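Local structure of Peptide/nickel transport system substrate-binding protein (Listeria monocytogenes serotype 1/2a, 5KZT) at residues A[79-84]-A[213-218]; A[208-213]-A[218-223]; A[482-485]-A[489-492]; A[272-277]-A[437-442]. The protein binds a peptide and probably hands it on to a membrane transporter for uptake, as other oligopeptide-binding proteins of its family do. All blocks are in the same frame, centred on the assembly; numbering follows the deposited sequence.

Contact 1. Residues A[79-84]-A[213-218]; sequences KLREDA and KYWDKD
A84 and W215 mark where the two loops meet, with CA atoms 5.3 Å apart, and W215 rides in a type I beta turn from Y214 to K217, closed by the backbone bond from K217 N to Y214 O. The turn offers the indole to R81, whose guanidinium lies flat on it with centres 3.7 Å apart and planes only 9° from parallel. R81 NE comes within 3.3 Å of W215 CE3, and R81 NH1 reaches W215 CZ3. The cation-pi contact is off-centre: the charged group sits toward one side of the six-membered ring, while R81 CD places its hydrogens over the five-membered ring, 3.6 Å from that centroid. A bend in the arginine chain (chi3 74°) turns its flat end onto the indole. D83 then holds it there, a side-on salt bridge running from R81 NE to D83 OD1 at 2.8 Å and from R81 NH2 to D83 OD2 at 3.1 Å, both within a few degrees of the guanidinium plane. The carboxylate thus fixes the rotation of the cation without taking up the stacking face. D216 CB rests on the opposite face of the indole, and W215 NE1 bonds to E47. A planar cation suits the wide tryptophan, and the result is a salt-bridged arginine-tryptophan cation-pi stack, joining the loop after strand 75-79 of an antiparallel sheet to the loop beyond strand 205-210 of a separate, mixed sheet.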
loop_
_atom_site.group_PDB
_atom_site.type_symbol
_atom_site.label_atom_id
_atom_site.label_comp_id
_atom_site.label_asym_id
_atom_site.label_seq_id
_atom_site.Cartn_x
_atom_site.Cartn_y
_atom_site.Cartn_z
ATOM N N LYS A 79 12.018 -21.918 -14.133
ATOM C CA LYS A 79 13.329 -21.685 -14.713
ATOM C C LYS A 79 13.564 -20.187 -14.697
ATOM O O LYS A 79 12.665 -19.421 -15.006
ATOM C CB LYS A 79 13.413 -22.242 -16.137
ATOM C CG LYS A 79 13.265 -23.752 -16.161
ATOM C CD LYS A 79 13.273 -24.313 -17.562
ATOM C CE LYS A 79 14.635 -24.195 -18.211
ATOM N NZ LYS A 79 14.933 -25.458 -18.930
ATOM N N LEU A 80 14.775 -19.789 -14.325
ATOM C CA LEU A 80 15.136 -18.379 -14.199
ATOM C C LEU A 80 15.930 -17.901 -15.406
ATOM O O LEU A 80 16.614 -18.683 -16.048
ATOM C CB LEU A 80 15.965 -18.172 -12.941
ATOM C CG LEU A 80 15.307 -18.595 -11.636
ATOM C CD1 LEU A 80 16.272 -18.380 -10.481
ATOM C CD2 LEU A 80 14.016 -17.814 -11.434
ATOM N N ARG A 81 15.852 -16.599 -15.689
ATOM C CA ARG A 81 16.652 -16.005 -16.758
ATOM C C ARG A 81 18.143 -16.203 -16.477
ATOM O O ARG A 81 18.621 -15.896 -15.395
ATOM C CB ARG A 81 16.351 -14.507 -16.897
ATOM C CG ARG A 81 14.969 -14.193 -17.442
ATOM C CD ARG A 81 14.944 -12.812 -18.064
ATOM N NE ARG A 81 15.647 -12.827 -19.340
ATOM C CZ ARG A 81 15.081 -13.050 -20.529
ATOM N NH1 ARG A 81 13.765 -13.266 -20.650
ATOM N NH2 ARG A 81 15.842 -13.019 -21.626
ATOM N N GLU A 82 18.879 -16.699 -17.449
ATOM C CA GLU A 82 20.320 -16.866 -17.299
ATOM C C GLU A 82 21.116 -15.637 -17.700
ATOM O O GLU A 82 22.342 -15.631 -17.556
ATOM C CB GLU A 82 20.771 -18.107 -18.056
ATOM C CG GLU A 82 20.008 -19.310 -17.507
ATOM C CD GLU A 82 20.442 -20.649 -18.024
ATOM O OE1 GLU A 82 19.698 -21.609 -17.720
ATOM O OE2 GLU A 82 21.505 -20.751 -18.681
ATOM N N ASP A 83 20.426 -14.602 -18.188
ATOM C CA ASP A 83 21.062 -13.323 -18.546
ATOM C C ASP A 83 20.761 -12.178 -17.559
ATOM O O ASP A 83 21.160 -11.047 -17.798
ATOM C CB ASP A 83 20.675 -12.932 -19.979
ATOM C CG ASP A 83 19.198 -12.599 -20.132
ATOM O OD1 ASP A 83 18.426 -12.701 -19.158
ATOM O OD2 ASP A 83 18.793 -12.229 -21.252
ATOM N N ALA A 84 20.072 -12.475 -16.453
ATOM C CA ALA A 84 19.767 -11.471 -15.440
ATOM C C ALA A 84 20.975 -11.237 -14.519
ATOM O O ALA A 84 21.615 -12.191 -14.038
ATOM C CB ALA A 84 18.544 -11.876 -14.646
ATOM N N LYS A 213 22.856 -2.768 -16.929
ATOM C CA LYS A 213 22.954 -4.218 -16.679
ATOM C C LYS A 213 21.607 -4.932 -16.548
ATOM O O LYS A 213 21.566 -6.119 -16.190
ATOM C CB LYS A 213 23.794 -4.463 -15.434
ATOM C CG LYS A 213 25.243 -4.055 -15.593
ATOM C CD LYS A 213 26.093 -4.758 -14.551
ATOM C CE LYS A 213 27.446 -4.085 -14.358
ATOM N NZ LYS A 213 27.278 -2.750 -13.715
ATOM N N TYR A 214 20.506 -4.226 -16.823
ATOM C CA TYR A 214 19.179 -4.844 -16.849
ATOM C C TYR A 214 19.017 -5.696 -18.107
ATOM O O TYR A 214 19.348 -5.243 -19.203
ATOM C CB TYR A 214 18.097 -3.767 -16.789
ATOM C CG TYR A 214 16.679 -4.269 -16.837
ATOM C CD1 TYR A 214 16.227 -5.253 -15.961
ATOM C CD2 TYR A 214 15.764 -3.730 -17.752
ATOM C CE1 TYR A 214 14.913 -5.706 -16.011
ATOM C CE2 TYR A 214 14.460 -4.155 -17.798
ATOM C CZ TYR A 214 14.030 -5.143 -16.929
ATOM O OH TYR A 214 12.724 -5.559 -17.002
ATOM N N TRP A 215 18.510 -6.926 -17.937
ATOM C CA TRP A 215 18.388 -7.891 -19.048
ATOM C C TRP A 215 17.501 -7.360 -20.178
ATOM O O TRP A 215 17.742 -7.666 -21.330
ATOM C CB TRP A 215 17.867 -9.280 -18.569
ATOM C CG TRP A 215 16.430 -9.285 -18.121
ATOM C CD1 TRP A 215 15.971 -9.053 -16.861
ATOM C CD2 TRP A 215 15.278 -9.503 -18.936
ATOM N NE1 TRP A 215 14.599 -9.095 -16.841
ATOM C CE2 TRP A 215 14.148 -9.375 -18.103
ATOM C CE3 TRP A 215 15.087 -9.767 -20.301
ATOM C CZ2 TRP A 215 12.833 -9.511 -18.586
ATOM C CZ3 TRP A 215 13.776 -9.921 -20.783
ATOM C CH2 TRP A 215 12.666 -9.788 -19.915
ATOM N N ASP A 216 16.484 -6.572 -19.846
ATOM C CA ASP A 216 15.548 -6.039 -20.854
ATOM C C ASP A 216 15.752 -4.534 -21.126
ATOM O O ASP A 216 14.806 -3.805 -21.458
ATOM C CB ASP A 216 14.111 -6.320 -20.407
ATOM C CG ASP A 216 13.169 -6.587 -21.555
ATOM O OD1 ASP A 216 13.638 -6.854 -22.680
ATOM O OD2 ASP A 216 11.943 -6.539 -21.320
ATOM N N LYS A 217 16.997 -4.080 -21.036
ATOM C CA LYS A 217 17.304 -2.646 -21.144
ATOM C C LYS A 217 16.956 -2.033 -22.506
ATOM O O LYS A 217 16.699 -0.828 -22.592
ATOM C CB LYS A 217 18.775 -2.388 -20.832
ATOM C CG LYS A 217 19.736 -2.878 -21.910
ATOM C CD LYS A 217 21.166 -2.918 -21.417
ATOM C CE LYS A 217 22.094 -3.341 -22.528
ATOM N NZ LYS A 217 23.484 -3.389 -22.012
ATOM N N ASP A 218 16.933 -2.847 -23.562
ATOM C CA ASP A 218 16.561 -2.343 -24.893
ATOM C C ASP A 218 15.104 -1.832 -24.992
ATOM O O ASP A 218 14.777 -1.057 -25.892
ATOM C CB ASP A 218 16.853 -3.386 -25.978
ATOM C CG ASP A 218 18.361 -3.556 -26.264
ATOM O OD1 ASP A 218 19.215 -2.766 -25.774
ATOM O OD2 ASP A 218 18.701 -4.499 -27.017
#

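Contact 2. Residues A[208-213]-A[218-223]; sequences YVKNDK and DKVKLK
K210 and V220 lie alongside with their side chains pointing opposite ways, the lysine stretched at full length beside the valine. With CG anti to the backbone N (chi1 175°) and every later torsion extended, the aliphatic part of K210 runs along one branch of V220, K210 CD standing 4.0 Å from V220 CG1. Its ammonium end then passes the valine side chain and donates to the backbone: K210 NZ lies 2.9 Å from V220 O, tilted 22° from the carbonyl plane. The same nitrogen bonds to the carbonyl oxygen of K217, and gives a further hydrogen to a water 2.8 Å from NZ that in turn donates to D218 OD1. Lysine suits the place because one residue supplies both a greasy shaft for V220 and a head with several hydrogens for the carbonyls of the turn. This loop links two antiparallel neighbours, strands 205-210 and 224-229, so the whole is a beta hairpin with a long connection. Where the loop leaves and rejoins the strands, K210 N donates to K223 O at 3.0 Å, nearly straight at 172°. V209 flanks that acceptor, its CG1 3.5 Å from K223 O, and its CA-H points to the oxygen as well. K210 CB also lies against L222 O at 3.5 Å, a buried carbonyl without a polar partner. Beyond the strand N211 forms an Asx turn, its OD1 accepting from K213 N at 2.9 Å.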
loop_
_atom_site.group_PDB
_atom_site.type_symbol
_atom_site.label_atom_id
_atom_site.label_comp_id
_atom_site.label_asym_id
_atom_site.label_seq_id
_atom_site.Cartn_x
_atom_site.Cartn_y
_atom_site.Cartn_z
ATOM N N TYR A 208 16.117 8.105 -10.846
ATOM C CA TYR A 208 16.179 6.806 -11.483
ATOM C C TYR A 208 17.024 6.992 -12.708
ATOM O O TYR A 208 16.801 7.947 -13.460
ATOM C CB TYR A 208 14.789 6.332 -11.897
ATOM C CG TYR A 208 13.823 6.121 -10.746
ATOM C CD1 TYR A 208 13.917 4.993 -9.933
ATOM C CD2 TYR A 208 12.803 7.040 -10.472
ATOM C CE1 TYR A 208 13.046 4.790 -8.890
ATOM C CE2 TYR A 208 11.916 6.828 -9.424
ATOM C CZ TYR A 208 12.046 5.688 -8.649
ATOM O OH TYR A 208 11.175 5.489 -7.627
ATOM N N VAL A 209 17.991 6.104 -12.925
ATOM C CA VAL A 209 18.788 6.154 -14.147
ATOM C C VAL A 209 18.695 4.800 -14.811
ATOM O O VAL A 209 18.747 3.775 -14.135
ATOM C CB VAL A 209 20.260 6.540 -13.883
ATOM C CG1 VAL A 209 21.010 6.669 -15.196
ATOM C CG2 VAL A 209 20.337 7.880 -13.157
ATOM N N LYS A 210 18.534 4.803 -16.139
ATOM C CA LYS A 210 18.446 3.555 -16.901
ATOM C C LYS A 210 19.594 2.612 -16.521
ATOM O O LYS A 210 20.761 3.005 -16.538
ATOM C CB LYS A 210 18.457 3.829 -18.417
ATOM C CG LYS A 210 18.499 2.569 -19.276
ATOM C CD LYS A 210 18.196 2.828 -20.741
ATOM C CE LYS A 210 18.510 1.574 -21.543
ATOM N NZ LYS A 210 18.043 1.579 -22.951
ATOM N N ASN A 211 19.241 1.376 -16.174
ATOM C CA ASN A 211 20.198 0.369 -15.727
ATOM C C ASN A 211 20.795 -0.336 -16.943
ATOM O O ASN A 211 20.104 -1.083 -17.613
ATOM C CB ASN A 211 19.495 -0.634 -14.799
ATOM C CG ASN A 211 20.418 -1.725 -14.284
ATOM O OD1 ASN A 211 21.625 -1.715 -14.531
ATOM N ND2 ASN A 211 19.845 -2.680 -13.565
ATOM N N ASP A 212 22.082 -0.115 -17.198
ATOM C CA ASP A 212 22.777 -0.740 -18.332
ATOM C C ASP A 212 23.024 -2.247 -18.147
ATOM O O ASP A 212 23.355 -2.930 -19.109
ATOM C CB ASP A 212 24.098 -0.013 -18.612
ATOM C CG ASP A 212 24.501 -0.065 -20.076
ATOM O OD1 ASP A 212 24.802 -1.161 -20.606
ATOM O OD2 ASP A 212 24.533 1.011 -20.712
ATOM N N LYS A 213 22.856 -2.768 -16.929
ATOM C CA LYS A 213 22.954 -4.218 -16.679
ATOM C C LYS A 213 21.607 -4.932 -16.548
ATOM O O LYS A 213 21.566 -6.119 -16.190
ATOM C CB LYS A 213 23.794 -4.463 -15.434
ATOM C CG LYS A 213 25.243 -4.055 -15.593
ATOM C CD LYS A 213 26.093 -4.758 -14.551
ATOM C CE LYS A 213 27.446 -4.085 -14.358
ATOM N NZ LYS A 213 27.278 -2.750 -13.715
ATOM N N ASP A 218 16.933 -2.847 -23.562
ATOM C CA ASP A 218 16.561 -2.343 -24.893
ATOM C C ASP A 218 15.104 -1.832 -24.992
ATOM O O ASP A 218 14.777 -1.057 -25.892
ATOM C CB ASP A 218 16.853 -3.386 -25.978
ATOM C CG ASP A 218 18.361 -3.556 -26.264
ATOM O OD1 ASP A 218 19.215 -2.766 -25.774
ATOM O OD2 ASP A 218 18.701 -4.499 -27.017
ATOM N N LYS A 219 14.239 -2.258 -24.076
ATOM C CA LYS A 219 12.877 -1.735 -24.016
ATOM C C LYS A 219 12.742 -0.491 -23.125
ATOM O O LYS A 219 11.671 0.095 -23.066
ATOM C CB LYS A 219 11.940 -2.820 -23.502
ATOM C CG LYS A 219 11.932 -4.057 -24.381
ATOM C CD LYS A 219 10.684 -4.872 -24.153
ATOM C CE LYS A 219 10.620 -5.991 -25.168
ATOM N NZ LYS A 219 9.511 -6.909 -24.815
ATOM N N VAL A 220 13.791 -0.120 -22.400
ATOM C CA VAL A 220 13.754 1.050 -21.520
ATOM C C VAL A 220 14.179 2.245 -22.356
ATOM O O VAL A 220 15.245 2.218 -22.971
ATOM C CB VAL A 220 14.671 0.878 -20.285
ATOM C CG1 VAL A 220 14.523 2.057 -19.335
ATOM C CG2 VAL A 220 14.340 -0.423 -19.558
ATOM N N LYS A 221 13.331 3.266 -22.408
ATOM C CA LYS A 221 13.550 4.450 -23.265
ATOM C C LYS A 221 13.972 5.693 -22.512
ATOM O O LYS A 221 14.666 6.532 -23.067
ATOM C CB LYS A 221 12.283 4.762 -24.088
ATOM C CG LYS A 221 11.794 3.628 -24.991
ATOM C CD LYS A 221 12.930 2.976 -25.787
ATOM C CE LYS A 221 12.547 1.657 -26.460
ATOM N NZ LYS A 221 11.898 1.862 -27.787
ATOM N N LEU A 222 13.521 5.836 -21.278
ATOM C CA LEU A 222 13.916 6.961 -20.434
ATOM C C LEU A 222 15.347 6.762 -19.943
ATOM O O LEU A 222 15.661 5.725 -19.368
ATOM C CB LEU A 222 12.977 7.094 -19.251
ATOM C CG LEU A 222 11.579 7.596 -19.609
ATOM C CD1 LEU A 222 10.635 7.442 -18.423
ATOM C CD2 LEU A 222 11.634 9.022 -20.116
ATOM N N LYS A 223 16.211 7.741 -20.171
ATOM C CA LYS A 223 17.549 7.659 -19.605
ATOM C C LYS A 223 17.567 8.057 -18.109
ATOM O O LYS A 223 18.395 7.574 -17.364
ATOM C CB LYS A 223 18.564 8.447 -20.456
ATOM C CG LYS A 223 18.478 9.941 -20.361
ATOM C CD LYS A 223 19.322 10.592 -21.460
ATOM C CE LYS A 223 19.229 12.094 -21.345
ATOM N NZ LYS A 223 20.053 12.792 -22.334
HETATM O O HOH W 1 19.622 -0.242 -24.407
#

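Contact 3. Residues A[482-485]-A[489-492]; sequences KILL and VAIQ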
loop_
_atom_site.group_PDB
_atom_site.type_symbol
_atom_site.label_atom_id
_atom_site.label_comp_id
_atom_site.label_asym_id
_atom_site.label_seq_id
_atom_site.Cartn_x
_atom_site.Cartn_y
_atom_site.Cartn_z
ATOM N N LYS A 482 -19.149 -7.300 7.454
ATOM C CA LYS A 482 -20.198 -6.930 8.416
ATOM C C LYS A 482 -19.728 -6.990 9.867
ATOM O O LYS A 482 -20.065 -6.120 10.675
ATOM C CB LYS A 482 -21.420 -7.812 8.254
ATOM C CG LYS A 482 -22.637 -7.230 8.951
ATOM C CD LYS A 482 -23.785 -8.225 9.010
ATOM C CE LYS A 482 -24.925 -7.673 9.832
ATOM N NZ LYS A 482 -24.743 -7.853 11.298
ATOM N N ILE A 483 -18.944 -8.012 10.178
ATOM C CA ILE A 483 -18.372 -8.174 11.514
ATOM C C ILE A 483 -17.437 -6.994 11.825
ATOM O O ILE A 483 -17.530 -6.358 12.870
ATOM C CB ILE A 483 -17.592 -9.509 11.640
ATOM C CG1 ILE A 483 -18.529 -10.702 11.443
ATOM C CG2 ILE A 483 -16.927 -9.604 13.016
ATOM C CD1 ILE A 483 -17.827 -12.026 11.344
ATOM N N LEU A 484 -16.544 -6.708 10.894
ATOM C CA LEU A 484 -15.526 -5.661 11.079
ATOM C C LEU A 484 -16.152 -4.275 11.277
ATOM O O LEU A 484 -15.750 -3.526 12.165
ATOM C CB LEU A 484 -14.587 -5.632 9.873
ATOM C CG LEU A 484 -13.370 -4.725 9.934
ATOM C CD1 LEU A 484 -12.356 -5.283 10.908
ATOM C CD2 LEU A 484 -12.729 -4.540 8.561
ATOM N N LEU A 485 -17.137 -3.964 10.437
ATOM C CA LEU A 485 -17.678 -2.620 10.345
ATOM C C LEU A 485 -18.957 -2.455 11.163
ATOM O O LEU A 485 -18.930 -1.807 12.195
ATOM C CB LEU A 485 -17.888 -2.234 8.864
ATOM C CG LEU A 485 -16.613 -2.287 8.016
ATOM C CD1 LEU A 485 -16.900 -1.893 6.572
ATOM C CD2 LEU A 485 -15.488 -1.424 8.596
ATOM N N VAL A 489 -17.269 -1.947 14.599
ATOM C CA VAL A 489 -16.719 -0.602 14.348
ATOM C C VAL A 489 -15.188 -0.574 14.594
ATOM O O VAL A 489 -14.666 0.300 15.295
ATOM C CB VAL A 489 -17.420 0.482 15.212
ATOM C CG1 VAL A 489 -17.264 1.850 14.563
ATOM C CG2 VAL A 489 -18.901 0.177 15.429
ATOM N N ALA A 490 -14.479 -1.563 14.044
ATOM C CA ALA A 490 -13.008 -1.653 14.183
ATOM C C ALA A 490 -12.328 -0.444 13.535
ATOM O O ALA A 490 -11.312 0.062 14.040
ATOM C CB ALA A 490 -12.507 -2.928 13.515
ATOM N N ILE A 491 -12.878 -0.048 12.388
ATOM C CA ILE A 491 -12.416 1.114 11.589
ATOM C C ILE A 491 -13.618 1.799 10.974
ATOM O O ILE A 491 -14.719 1.267 11.032
ATOM C CB ILE A 491 -11.510 0.681 10.431
ATOM C CG1 ILE A 491 -12.232 -0.296 9.494
ATOM C CG2 ILE A 491 -10.232 0.065 10.968
ATOM C CD1 ILE A 491 -11.544 -0.466 8.180
ATOM N N GLN A 492 -13.407 2.959 10.366
ATOM C CA GLN A 492 -14.469 3.651 9.625
ATOM C C GLN A 492 -13.968 4.070 8.249
ATOM O O GLN A 492 -13.259 5.064 8.125
ATOM C CB GLN A 492 -15.002 4.874 10.398
ATOM C CG GLN A 492 -16.035 5.750 9.658
ATOM C CD GLN A 492 -17.279 5.004 9.165
ATOM O OE1 GLN A 492 -17.181 3.906 8.630
ATOM N NE2 GLN A 492 -18.463 5.613 9.340
#
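L484 and A490 form the close-packed heart of this contact, where the end of helix 471-487 turns into strand 491-503. L484 O accepts from A490 N at 3.0 Å, almost along the C=O axis, and L484 CD1 presses on A490 CB at 3.5 Å; the small methyl lets the chain come this near just before the strand. In the neighbouring pair, V489 N meets L485 O at 2.9 Å, from above the carbonyl plane. V489 takes a positive phi (48°), unusual for a branched residue, as the chain leaves the helix, whose turn at 483-485 has widened to the pi type. The side chain of L485 lies across that of I491, its CD2 3.6 Å from I491 CG1; chi1 of I491 (59°), with CG1 between backbone N and carbonyl carbon, brings that atom to the leucine. Looser is the meeting of L484 CD2 with I491 CD1 at 4.3 Å. Farther round the helix, I483 is only partly buried and K482, exposed, pairs with D487 instead. Chemically, then, two late helical carbonyls are satisfied by backbone N-H groups of the emerging chain, so aliphatic side chains can close over the reversal without burying those oxygens unpaired, although I491 O remains buried with no partner.

Contact 4. Residues A[272-277]-A[437-442]; sequences TFYIKF and DLFVTD
Y274 and F439 reach toward each other from their two segments and meet as an offset edge-to-face pair, the edge of the phenylalanine turned toward the face of the tyrosine. Their planes stand at 80° and their centroids 5.8 Å apart, with F439 CZ 3.7 Å from Y274 CE2. The tip of F439 also nears the hydroxyl, F439 CZ being 3.9 Å from Y274 OH. L438 arrives beside it, its CD1 3.8 Å from the same oxygen. L438 CB also lies over one face of the F439 ring, so these consecutive residues brace each other while both reach the tyrosine. Large aromatic rings suit this buried place because they can span from strand to loop. Y274 holds its CG between the backbone N and the carbonyl carbon (chi1 51°), which sends the ring out from its strand toward the turn. That strand, 264-277, belongs to a mixed sheet in which it runs antiparallel to both 420-425 and 491-503; such sheets form the core of a lobe in the periplasmic-binding-protein fold to which this family is assigned. Farther out, I491 packs against both rings, and W425 touches both Y274 and L438. Polar ties at the margin join the segments through N446, whose carbonyl oxygen accepts from K276 NZ and whose side-chain nitrogen donates to V440 O; K276 also salt-bridges D413. Next along the strand, F273 packs on an acidic side chain of the bound peptide.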
loop_
_atom_site.group_PDB
_atom_site.type_symbol
_atom_site.label_atom_id
_atom_site.label_comp_id
_atom_site.label_asym_id
_atom_site.label_seq_id
_atom_site.Cartn_x
_atom_site.Cartn_y
_atom_site.Cartn_z
ATOM N N THR A 272 -8.765 2.496 -0.322
ATOM C CA THR A 272 -9.724 2.958 0.670
ATOM C C THR A 272 -8.983 3.665 1.800
ATOM O O THR A 272 -7.995 3.132 2.329
ATOM C CB THR A 272 -10.489 1.769 1.246
ATOM O OG1 THR A 272 -11.163 1.097 0.171
ATOM C CG2 THR A 272 -11.502 2.229 2.308
ATOM N N PHE A 273 -9.452 4.864 2.143
ATOM C CA PHE A 273 -8.957 5.611 3.280
ATOM C C PHE A 273 -9.969 5.482 4.407
ATOM O O PHE A 273 -11.181 5.548 4.179
ATOM C CB PHE A 273 -8.703 7.070 2.906
ATOM C CG PHE A 273 -7.316 7.306 2.393
ATOM C CD1 PHE A 273 -6.972 6.918 1.105
ATOM C CD2 PHE A 273 -6.338 7.823 3.220
ATOM C CE1 PHE A 273 -5.682 7.102 0.628
ATOM C CE2 PHE A 273 -5.054 8.021 2.747
ATOM C CZ PHE A 273 -4.721 7.656 1.455
ATOM N N TYR A 274 -9.463 5.233 5.608
ATOM C CA TYR A 274 -10.312 4.899 6.725
ATOM C C TYR A 274 -9.709 5.439 7.990
ATOM O O TYR A 274 -8.499 5.650 8.074
ATOM C CB TYR A 274 -10.532 3.393 6.839
ATOM C CG TYR A 274 -9.270 2.552 6.809
ATOM C CD1 TYR A 274 -8.760 2.101 5.597
ATOM C CD2 TYR A 274 -8.593 2.203 7.982
ATOM C CE1 TYR A 274 -7.617 1.329 5.531
ATOM C CE2 TYR A 274 -7.433 1.425 7.928
ATOM C CZ TYR A 274 -6.958 0.991 6.696
ATOM O OH TYR A 274 -5.822 0.233 6.583
ATOM N N ILE A 275 -10.579 5.629 8.972
ATOM C CA ILE A 275 -10.175 5.986 10.322
ATOM C C ILE A 275 -9.791 4.701 11.060
ATOM O O ILE A 275 -10.602 3.765 11.138
ATOM C CB ILE A 275 -11.319 6.670 11.109
ATOM C CG1 ILE A 275 -11.889 7.874 10.354
ATOM C CG2 ILE A 275 -10.845 7.064 12.508
ATOM C CD1 ILE A 275 -10.952 9.040 10.209
ATOM N N LYS A 276 -8.590 4.671 11.627
ATOM C CA LYS A 276 -8.194 3.629 12.579
ATOM C C LYS A 276 -8.427 4.052 14.033
ATOM O O LYS A 276 -8.036 5.139 14.445
ATOM C CB LYS A 276 -6.725 3.277 12.380
ATOM C CG LYS A 276 -6.437 2.583 11.063
ATOM C CD LYS A 276 -4.992 2.132 10.949
ATOM C CE LYS A 276 -4.715 0.895 11.766
ATOM N NZ LYS A 276 -3.345 0.431 11.491
ATOM N N PHE A 277 -9.027 3.165 14.816
ATOM C CA PHE A 277 -9.313 3.400 16.234
ATOM C C PHE A 277 -8.375 2.555 17.083
ATOM O O PHE A 277 -8.611 1.353 17.252
ATOM C CB PHE A 277 -10.751 2.989 16.529
ATOM C CG PHE A 277 -11.785 3.833 15.824
ATOM C CD1 PHE A 277 -11.919 5.189 16.124
ATOM C CD2 PHE A 277 -12.656 3.269 14.896
ATOM C CE1 PHE A 277 -12.878 5.970 15.483
ATOM C CE2 PHE A 277 -13.626 4.053 14.260
ATOM C CZ PHE A 277 -13.728 5.395 14.550
ATOM N N ASP A 437 -7.579 -9.159 5.476
ATOM C CA ASP A 437 -6.528 -9.760 6.272
ATOM C C ASP A 437 -5.780 -8.797 7.198
ATOM O O ASP A 437 -5.136 -9.232 8.148
ATOM C CB ASP A 437 -5.498 -10.434 5.372
ATOM C CG ASP A 437 -6.000 -11.710 4.754
ATOM O OD1 ASP A 437 -7.107 -12.199 5.084
ATOM O OD2 ASP A 437 -5.265 -12.242 3.914
ATOM N N LEU A 438 -5.870 -7.497 6.937
ATOM C CA LEU A 438 -5.222 -6.519 7.802
ATOM C C LEU A 438 -5.648 -6.592 9.273
ATOM O O LEU A 438 -4.846 -6.330 10.166
ATOM C CB LEU A 438 -5.526 -5.108 7.293
ATOM C CG LEU A 438 -5.104 -4.776 5.858
ATOM C CD1 LEU A 438 -5.535 -3.355 5.489
ATOM C CD2 LEU A 438 -3.617 -4.963 5.634
ATOM N N PHE A 439 -6.901 -6.951 9.525
ATOM C CA PHE A 439 -7.473 -6.754 10.860
ATOM C C PHE A 439 -7.680 -8.037 11.664
ATOM O O PHE A 439 -8.397 -8.039 12.663
ATOM C CB PHE A 439 -8.746 -5.922 10.711
ATOM C CG PHE A 439 -8.481 -4.598 10.041
ATOM C CD1 PHE A 439 -7.747 -3.618 10.708
ATOM C CD2 PHE A 439 -8.880 -4.369 8.726
ATOM C CE1 PHE A 439 -7.450 -2.406 10.099
ATOM C CE2 PHE A 439 -8.581 -3.150 8.107
ATOM C CZ PHE A 439 -7.873 -2.169 8.797
ATOM N N VAL A 440 -7.011 -9.111 11.236
ATOM C CA VAL A 440 -6.872 -10.296 12.063
ATOM C C VAL A 440 -6.105 -9.943 13.347
ATOM O O VAL A 440 -5.298 -9.005 13.366
ATOM C CB VAL A 440 -6.191 -11.486 11.320
ATOM C CG1 VAL A 440 -6.992 -11.860 10.076
ATOM C CG2 VAL A 440 -4.744 -11.171 10.973
ATOM N N THR A 441 -6.390 -10.689 14.417
ATOM C CA THR A 441 -5.790 -10.458 15.732
ATOM C C THR A 441 -4.269 -10.455 15.620
ATOM O O THR A 441 -3.686 -11.364 15.042
ATOM C CB THR A 441 -6.266 -11.537 16.763
ATOM O OG1 THR A 441 -7.688 -11.449 16.929
ATOM C CG2 THR A 441 -5.595 -11.371 18.130
ATOM N N ASP A 442 -3.640 -9.418 16.178
ATOM C CA ASP A 442 -2.188 -9.286 16.231
ATOM C C ASP A 442 -1.513 -9.185 14.846
ATOM O O ASP A 442 -0.290 -9.349 14.743
ATOM C CB ASP A 442 -1.549 -10.414 17.073
ATOM C CG ASP A 442 -1.919 -10.345 18.546
ATOM O OD1 ASP A 442 -2.009 -9.236 19.105
ATOM O OD2 ASP A 442 -2.097 -11.421 19.162
#

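How the contacts relate
From the N terminus, the loop at 79-84 waits 129 residues for its partner, 213-218, which closes contact 1. Contact 2 opens at 208-213, before that closure, and ends at 218-223 after it, so the two cross; they share K213 and D218, and K217 makes a salt bridge with D212. Together they tie the loop after strand 75-79 to the hairpin of strands 205-210 and 224-229. Contact 4 follows, closing a long excursion from strand 264-277 to 437-442, and contact 3 comes later as a short helix-to-strand turn. These last two touch through neighbouring strands, Q492 O bonding to I275 N, on the opposite side of the chain's centre from contacts 1 and 2.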